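Local coordinates for transcriptional regulator, AraC family (Pseudomonas putida, PDB 3GRA), which probably binds specific DNA sequences to regulate transcription as an AraC-family factor, this chain being its DJ-1/PfpI-type domain rather than the DNA-binding part, at residues A[7-12]-A[40-45]; A[16-21]-A[57-62]. All coordinates share one frame; numbering follows the deposited sequence.

Interaction 1: A[7-12]-A[40-45]; sequences RVDFIL and QFTPLS. With EDO (1,2-ethanediol), chain C.
R7 NH2 is gripped by two oxygens: it donates across the strands to T42 OG1 at 3.3 Å and forms a salt bridge with D9 OD1, 2.8 Å away on its own strand. T42 OG1 lies near the guanidinium plane, at its edge, while Q40 O sits over one face, offset toward the rim. A turn about the CG-CD bond (chi3 56°) folds the R7 chain back over the neighbouring strand, where the planes of the guanidinium and the Q40 amide stand 82° apart. With a leucine at R7, the D9 carboxylate would probably be left without its charged mate and T42 OG1 without this donor. L44 lies across the other side of that carboxylate, with CD1 3.5 Å from D9 OD2. Beneath these groups runs a parallel ladder. V8 N reaches Q40 O at 2.8 Å and F10 N meets T42 O. F10 O accepts L44 N (2.8 Å), and L44 O takes L12 N. P43, which has no N-H to give, falls between T42 and L44, whose O and N carry the F10 bonds. The two strands are linked by helix 18-34 as a beta-alpha-beta crossover in the central sheet of the DJ-1/PfpI domain. V8, F10, F41 and P43 share the face on which that helix packs; F41 CB comes up to the F10 ring at its edge, and L12 CD1 runs alongside P43 CB at 4.0 Å. R7, D9, I11, Q40, T42 and L44 share the opposite face. At the C-terminal ends of both strands a 1,2-ethanediol, probably from the crystallisation liquor, donates from O1 to L12 O (2.6 Å), while its O2 is hydrogen-bonded to S45 OG.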
ATOM      1  N   ARG A   7     -12.329  15.306   5.503  1.00 34.30           N
ATOM      2  CA  ARG A   7     -11.556  14.458   6.416  1.00 35.45           C
ATOM      3  C   ARG A   7     -11.905  12.981   6.334  1.00 31.88           C
ATOM      4  O   ARG A   7     -13.035  12.592   6.603  1.00 29.33           O
ATOM      5  CB  ARG A   7     -11.748  14.905   7.874  1.00 39.52           C
ATOM      6  CG  ARG A   7     -10.813  16.016   8.345  1.00 47.78           C
ATOM      7  CD  ARG A   7     -10.554  15.886   9.846  1.00 54.88           C
ATOM      8  NE  ARG A   7     -10.017  14.561  10.180  1.00 59.07           N
ATOM      9  CZ  ARG A   7      -8.761  14.179   9.954  1.00 61.07           C
ATOM     10  NH1 ARG A   7      -7.897  15.021   9.401  1.00 62.16           N
ATOM     11  NH2 ARG A   7      -8.370  12.950  10.260  1.00 61.44           N
ATOM     12  N   VAL A   8     -10.927  12.159   5.975  1.00 31.33           N
ATOM     13  CA  VAL A   8     -11.153  10.722   5.891  1.00 31.10           C
ATOM     14  C   VAL A   8     -10.081   9.901   6.610  1.00 30.43           C
ATOM     15  O   VAL A   8      -8.893  10.035   6.342  1.00 30.18           O
ATOM     16  CB  VAL A   8     -11.243  10.260   4.424  1.00 32.09           C
ATOM     17  CG1 VAL A   8     -10.012  10.721   3.672  1.00 34.89           C
ATOM     18  CG2 VAL A   8     -11.375   8.729   4.351  1.00 31.47           C
ATOM     19  N   ASP A   9     -10.520   9.050   7.530  1.00 29.50           N
ATOM     20  CA  ASP A   9      -9.616   8.182   8.285  1.00 28.37           C
ATOM     21  C   ASP A   9      -9.794   6.718   7.873  1.00 27.03           C
ATOM     22  O   ASP A   9     -10.891   6.281   7.530  1.00 24.14           O
ATOM     23  CB  ASP A   9      -9.853   8.323   9.786  1.00 29.77           C
ATOM     24  CG  ASP A   9      -9.105   9.498  10.395  1.00 32.27           C
ATOM     25  OD1 ASP A   9      -8.365  10.192   9.658  1.00 34.25           O
ATOM     26  OD2 ASP A   9      -9.256   9.716  11.618  1.00 34.17           O
ATOM     27  N   PHE A  10      -8.702   5.965   7.940  1.00 24.83           N
ATOM     28  CA  PHE A  10      -8.702   4.569   7.549  1.00 23.76           C
ATOM     29  C   PHE A  10      -8.349   3.647   8.702  1.00 24.90           C
ATOM     30  O   PHE A  10      -7.246   3.718   9.242  1.00 27.15           O
ATOM     31  CB  PHE A  10      -7.680   4.350   6.427  1.00 22.25           C
ATOM     32  CG  PHE A  10      -7.951   5.147   5.180  1.00 23.20           C
ATOM     33  CD1 PHE A  10      -8.674   4.597   4.131  1.00 22.23           C
ATOM     34  CD2 PHE A  10      -7.445   6.444   5.042  1.00 24.40           C
ATOM     35  CE1 PHE A  10      -8.892   5.321   2.953  1.00 22.41           C
ATOM     36  CE2 PHE A  10      -7.656   7.179   3.873  1.00 22.26           C
ATOM     37  CZ  PHE A  10      -8.378   6.616   2.827  1.00 22.26           C
ATOM     38  N   ILE A  11      -9.274   2.773   9.082  1.00 23.58           N
ATOM     39  CA  ILE A  11      -8.988   1.825  10.149  1.00 23.82           C
ATOM     40  C   ILE A  11      -8.272   0.636   9.516  1.00 24.01           C
ATOM     41  O   ILE A  11      -8.858  -0.100   8.718  1.00 21.32           O
ATOM     42  CB  ILE A  11     -10.277   1.337  10.852  1.00 26.33           C
ATOM     43  CG1 ILE A  11     -10.978   2.515  11.536  1.00 25.25           C
ATOM     44  CG2 ILE A  11      -9.923   0.300  11.917  1.00 26.07           C
ATOM     45  CD1 ILE A  11     -12.319   2.172  12.094  1.00 28.34           C
ATOM     46  N   LEU A  12      -6.998   0.461   9.854  1.00 23.99           N
ATOM     47  CA  LEU A  12      -6.217  -0.639   9.290  1.00 23.34           C
ATOM     48  C   LEU A  12      -6.303  -1.852  10.195  1.00 24.70           C
ATOM     49  O   LEU A  12      -5.843  -1.809  11.334  1.00 28.46           O
ATOM     50  CB  LEU A  12      -4.749  -0.230   9.126  1.00 22.23           C
ATOM     51  CG  LEU A  12      -4.427   1.086   8.396  1.00 21.49           C
ATOM     52  CD1 LEU A  12      -2.914   1.244   8.333  1.00 19.93           C
ATOM     53  CD2 LEU A  12      -5.017   1.082   6.967  1.00 20.65           C
ATOM     54  N   GLN A  40      -7.822  15.551   4.274  1.00 36.73           N
ATOM     55  CA  GLN A  40      -7.003  15.342   5.469  1.00 37.02           C
ATOM     56  C   GLN A  40      -7.301  13.888   5.855  1.00 35.83           C
ATOM     57  O   GLN A  40      -8.465  13.505   6.005  1.00 35.35           O
ATOM     58  CB  GLN A  40      -7.423  16.259   6.621  1.00 37.69           C
ATOM     59  CG  GLN A  40      -7.425  17.730   6.290  1.00 43.02           C
ATOM     60  CD  GLN A  40      -7.765  18.586   7.496  1.00 45.10           C
ATOM     61  OE1 GLN A  40      -6.909  18.854   8.341  1.00 46.02           O
ATOM     62  NE2 GLN A  40      -9.024  19.011   7.589  1.00 43.90           N
ATOM     63  N   PHE A  41      -6.261  13.082   6.024  1.00 35.19           N
ATOM     64  CA  PHE A  41      -6.448  11.671   6.352  1.00 34.71           C
ATOM     65  C   PHE A  41      -5.449  11.143   7.389  1.00 33.70           C
ATOM     66  O   PHE A  41      -4.371  11.709   7.568  1.00 30.39           O
ATOM     67  CB  PHE A  41      -6.367  10.862   5.055  1.00 34.89           C
ATOM     68  CG  PHE A  41      -5.488  11.494   4.017  1.00 36.98           C
ATOM     69  CD1 PHE A  41      -4.115  11.313   4.045  1.00 39.64           C
ATOM     70  CD2 PHE A  41      -6.031  12.350   3.060  1.00 40.05           C
ATOM     71  CE1 PHE A  41      -3.282  11.976   3.131  1.00 41.54           C
ATOM     72  CE2 PHE A  41      -5.212  13.020   2.145  1.00 40.31           C
ATOM     73  CZ  PHE A  41      -3.836  12.832   2.184  1.00 41.61           C
ATOM     74  N   THR A  42      -5.823  10.054   8.061  1.00 32.09           N
ATOM     75  CA  THR A  42      -4.982   9.453   9.090  1.00 32.58           C
ATOM     76  C   THR A  42      -5.151   7.937   9.212  1.00 30.38           C
ATOM     77  O   THR A  42      -6.267   7.423   9.259  1.00 25.34           O
ATOM     78  CB  THR A  42      -5.300  10.022  10.481  1.00 34.57           C
ATOM     79  OG1 THR A  42      -5.447  11.442  10.398  1.00 40.11           O
ATOM     80  CG2 THR A  42      -4.176   9.703  11.449  1.00 35.14           C
ATOM     81  N   PRO A  43      -4.035   7.199   9.239  1.00 28.47           N
ATOM     82  CA  PRO A  43      -4.163   5.751   9.374  1.00 27.08           C
ATOM     83  C   PRO A  43      -4.481   5.508  10.858  1.00 26.15           C
ATOM     84  O   PRO A  43      -3.864   6.122  11.738  1.00 21.16           O
ATOM     85  CB  PRO A  43      -2.782   5.239   8.963  1.00 28.26           C
ATOM     86  CG  PRO A  43      -1.858   6.365   9.367  1.00 27.92           C
ATOM     87  CD  PRO A  43      -2.637   7.611   9.019  1.00 29.33           C
ATOM     88  N   LEU A  44      -5.463   4.652  11.122  1.00 24.24           N
ATOM     89  CA  LEU A  44      -5.877   4.356  12.486  1.00 25.66           C
ATOM     90  C   LEU A  44      -5.797   2.864  12.841  1.00 24.36           C
ATOM     91  O   LEU A  44      -5.997   1.996  11.996  1.00 23.28           O
ATOM     92  CB  LEU A  44      -7.317   4.843  12.720  1.00 25.51           C
ATOM     93  CG  LEU A  44      -7.714   6.322  12.578  1.00 26.90           C
ATOM     94  CD1 LEU A  44      -9.213   6.429  12.884  1.00 26.02           C
ATOM     95  CD2 LEU A  44      -6.921   7.214  13.525  1.00 24.55           C
ATOM     96  N   SER A  45      -5.500   2.584  14.106  1.00 27.93           N
ATOM     97  CA  SER A  45      -5.403   1.217  14.613  1.00 28.32           C
ATOM     98  C   SER A  45      -6.311   1.067  15.814  1.00 30.06           C
ATOM     99  O   SER A  45      -6.384   1.958  16.658  1.00 29.73           O
ATOM    100  CB  SER A  45      -3.976   0.896  15.051  1.00 29.11           C
ATOM    101  OG  SER A  45      -3.961  -0.264  15.880  1.00 31.31           O
TER
HETATM  102  C1  EDO C   1      -6.689  -3.596  14.077  1.00 22.08           C
HETATM  103  O1  EDO C   1      -6.678  -2.198  13.807  1.00 22.39           O
HETATM  104  C2  EDO C   1      -5.274  -4.077  14.495  1.00 22.60           C
HETATM  105  O2  EDO C   1      -4.337  -2.971  14.508  1.00 23.11           O

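Interaction 2: A[16-21]-A[57-62]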
ATOM      1  N   PHE A  16      -4.342  -6.192   6.475  1.00 25.62           N
ATOM      2  CA  PHE A  16      -5.086  -5.358   5.537  1.00 23.87           C
ATOM      3  C   PHE A  16      -4.393  -5.333   4.173  1.00 23.21           C
ATOM      4  O   PHE A  16      -3.160  -5.348   4.085  1.00 21.75           O
ATOM      5  CB  PHE A  16      -5.181  -3.930   6.082  1.00 22.26           C
ATOM      6  CG  PHE A  16      -3.864  -3.177   6.071  1.00 22.27           C
ATOM      7  CD1 PHE A  16      -3.497  -2.405   4.970  1.00 19.09           C
ATOM      8  CD2 PHE A  16      -3.009  -3.221   7.172  1.00 20.81           C
ATOM      9  CE1 PHE A  16      -2.305  -1.680   4.967  1.00 20.82           C
ATOM     10  CE2 PHE A  16      -1.812  -2.502   7.184  1.00 20.71           C
ATOM     11  CZ  PHE A  16      -1.455  -1.726   6.078  1.00 23.79           C
ATOM     12  N   SER A  17      -5.190  -5.313   3.112  1.00 21.50           N
ATOM     13  CA  SER A  17      -4.643  -5.244   1.763  1.00 21.18           C
ATOM     14  C   SER A  17      -3.824  -3.949   1.653  1.00 21.44           C
ATOM     15  O   SER A  17      -4.374  -2.848   1.702  1.00 21.29           O
ATOM     16  CB  SER A  17      -5.788  -5.234   0.759  1.00 17.59           C
ATOM     17  OG  SER A  17      -5.306  -4.895  -0.521  1.00 19.49           O
HETATM   18  N   MSE A  18      -2.510  -4.063   1.522  1.00 21.27           N
HETATM   19  CA  MSE A  18      -1.687  -2.853   1.449  1.00 22.94           C
HETATM   20  C   MSE A  18      -1.892  -2.069   0.158  1.00 23.01           C
HETATM   21  O   MSE A  18      -1.851  -0.833   0.153  1.00 22.86           O
HETATM   22  CB  MSE A  18      -0.194  -3.194   1.589  1.00 22.60           C
HETATM   23  CG  MSE A  18       0.718  -1.984   1.426  1.00 22.99           C
HETATM   24 SE   MSE A  18       0.734  -0.879   2.844  1.00 23.01          SE
HETATM   25  CE  MSE A  18       2.172  -1.569   3.653  1.00 30.54           C
ATOM     26  N   ALA A  19      -2.100  -2.805  -0.928  1.00 22.45           N
ATOM     27  CA  ALA A  19      -2.310  -2.228  -2.247  1.00 24.31           C
ATOM     28  C   ALA A  19      -3.637  -1.463  -2.302  1.00 26.34           C
ATOM     29  O   ALA A  19      -3.750  -0.453  -3.000  1.00 28.67           O
ATOM     30  CB  ALA A  19      -2.294  -3.333  -3.304  1.00 20.43           C
ATOM     31  N   SER A  20      -4.638  -1.958  -1.578  1.00 22.59           N
ATOM     32  CA  SER A  20      -5.924  -1.286  -1.557  1.00 23.27           C
ATOM     33  C   SER A  20      -5.741   0.042  -0.835  1.00 23.44           C
ATOM     34  O   SER A  20      -6.155   1.103  -1.310  1.00 23.13           O
ATOM     35  CB  SER A  20      -6.972  -2.133  -0.821  1.00 18.79           C
ATOM     36  OG  SER A  20      -7.357  -3.242  -1.598  1.00 16.66           O
ATOM     37  N   PHE A  21      -5.092  -0.027   0.317  1.00 23.24           N
ATOM     38  CA  PHE A  21      -4.873   1.165   1.116  1.00 23.16           C
ATOM     39  C   PHE A  21      -3.977   2.221   0.459  1.00 24.12           C
ATOM     40  O   PHE A  21      -4.317   3.400   0.448  1.00 25.24           O
ATOM     41  CB  PHE A  21      -4.296   0.787   2.475  1.00 19.00           C
ATOM     42  CG  PHE A  21      -4.026   1.967   3.358  1.00 21.57           C
ATOM     43  CD1 PHE A  21      -5.056   2.833   3.718  1.00 22.50           C
ATOM     44  CD2 PHE A  21      -2.745   2.225   3.817  1.00 22.27           C
ATOM     45  CE1 PHE A  21      -4.805   3.930   4.517  1.00 22.92           C
ATOM     46  CE2 PHE A  21      -2.483   3.326   4.622  1.00 20.78           C
ATOM     47  CZ  PHE A  21      -3.508   4.180   4.973  1.00 20.81           C
ATOM     48  N   LEU A  57       4.761  -6.005   6.063  1.00 36.50           N
ATOM     49  CA  LEU A  57       5.203  -4.707   6.547  1.00 36.42           C
ATOM     50  C   LEU A  57       4.230  -4.105   7.555  1.00 36.56           C
ATOM     51  O   LEU A  57       3.021  -4.308   7.467  1.00 36.58           O
ATOM     52  CB  LEU A  57       5.352  -3.729   5.383  1.00 37.22           C
ATOM     53  CG  LEU A  57       6.578  -3.745   4.464  1.00 38.42           C
ATOM     54  CD1 LEU A  57       7.257  -5.107   4.421  1.00 37.95           C
ATOM     55  CD2 LEU A  57       6.111  -3.323   3.086  1.00 37.56           C
ATOM     56  N   GLU A  58       4.775  -3.352   8.502  1.00 36.60           N
ATOM     57  CA  GLU A  58       3.974  -2.684   9.504  1.00 36.70           C
ATOM     58  C   GLU A  58       3.952  -1.187   9.201  1.00 37.27           C
ATOM     59  O   GLU A  58       4.970  -0.614   8.819  1.00 37.12           O
ATOM     60  CB  GLU A  58       4.568  -2.905  10.893  1.00 37.85           C
ATOM     61  CG  GLU A  58       4.610  -4.352  11.348  1.00 38.42           C
ATOM     62  CD  GLU A  58       5.030  -4.478  12.800  1.00 38.03           C
ATOM     63  OE1 GLU A  58       6.112  -3.975  13.154  1.00 36.70           O
ATOM     64  OE2 GLU A  58       4.274  -5.079  13.590  1.00 41.72           O
ATOM     65  N   LEU A  59       2.789  -0.560   9.358  1.00 37.26           N
ATOM     66  CA  LEU A  59       2.651   0.882   9.144  1.00 35.72           C
ATOM     67  C   LEU A  59       2.383   1.545  10.480  1.00 34.68           C
ATOM     68  O   LEU A  59       1.680   0.986  11.326  1.00 35.07           O
ATOM     69  CB  LEU A  59       1.464   1.204   8.237  1.00 36.28           C
ATOM     70  CG  LEU A  59       1.600   1.080   6.735  1.00 38.30           C
ATOM     71  CD1 LEU A  59       1.764  -0.369   6.375  1.00 40.64           C
ATOM     72  CD2 LEU A  59       0.374   1.667   6.072  1.00 38.67           C
ATOM     73  N   VAL A  60       2.927   2.738  10.678  1.00 33.32           N
ATOM     74  CA  VAL A  60       2.665   3.441  11.916  1.00 30.55           C
ATOM     75  C   VAL A  60       1.265   4.038  11.778  1.00 31.30           C
ATOM     76  O   VAL A  60       0.891   4.540  10.713  1.00 29.73           O
ATOM     77  CB  VAL A  60       3.699   4.567  12.172  1.00 32.02           C
ATOM     78  CG1 VAL A  60       3.366   5.294  13.486  1.00 25.23           C
ATOM     79  CG2 VAL A  60       5.120   3.966  12.239  1.00 29.83           C
ATOM     80  N   ALA A  61       0.482   3.955  12.847  1.00 30.85           N
ATOM     81  CA  ALA A  61      -0.872   4.474  12.835  1.00 30.20           C
ATOM     82  C   ALA A  61      -1.232   5.047  14.187  1.00 31.36           C
ATOM     83  O   ALA A  61      -0.611   4.721  15.193  1.00 31.09           O
ATOM     84  CB  ALA A  61      -1.848   3.365  12.462  1.00 29.95           C
ATOM     85  N   THR A  62      -2.229   5.920  14.201  1.00 32.41           N
ATOM     86  CA  THR A  62      -2.691   6.517  15.442  1.00 32.31           C
ATOM     87  C   THR A  62      -3.683   5.545  16.076  1.00 33.45           C
ATOM     88  O   THR A  62      -4.471   4.904  15.376  1.00 32.19           O
ATOM     89  CB  THR A  62      -3.427   7.848  15.196  1.00 32.31           C
ATOM     90  OG1 THR A  62      -2.541   8.791  14.590  1.00 31.90           O
ATOM     91  CG2 THR A  62      -3.950   8.419  16.512  1.00 31.78           C
TER
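A buried, purely apolar contact joins the start of helix 18-34 and the residue before its N-cap to strand 58-60, which pairs antiparallel with strand 50-52. L59 carries it, its two methyls divided among three side chains. CD1 meets the F16 ring at its edge, near the ring plane, 3.5 Å from CZ. CD2 lies 3.6 Å from F21 CE2, the F21 and L59 side chains sliding past each other in opposite directions. F21 reaches this spot because its CG is anti to the backbone N (chi1 179°). Selenomethionine M18 bends twice along its chain and comes tip to tip with L59, its SE 3.7 Å from CD1; its CE is modelled too close to the same methyl, so the exact placing of that end is doubtful. S17 occupies the N-cap position, its OG hydrogen-bonded to S20 OG, with F16 just ahead of it and M18 and F21 on the first turn. The second subunit adjoins the cluster: F21 packs on L57 of the other subunit, and backbone hydrogen bonds run to it from E58 and V60. This is a beta-hairpin laid over a helix N-terminus at a dimer interface.

Interaction 1 lies in the central sheet and is only partly buried, held by parallel backbone hydrogen bonds with a charged and polar cluster on one face; all touching residues of interaction 2 are buried, and it has no hydrogen bond across it, resting on apolar packing beside the dimer interface. Their centres lie about 11 Å apart, and the helix of interaction 2, 18-34, is the connection between the two strands of interaction 1. They also touch directly. The F10 and F21 rings meet edge-to-face, joining sheet to helix, and T62 adds the next parallel strand beside 40-45 through probable hydrogen bonds, T62 N to P43 O and S45 N to T62 O. P43 further packs on L57 of the second subunit.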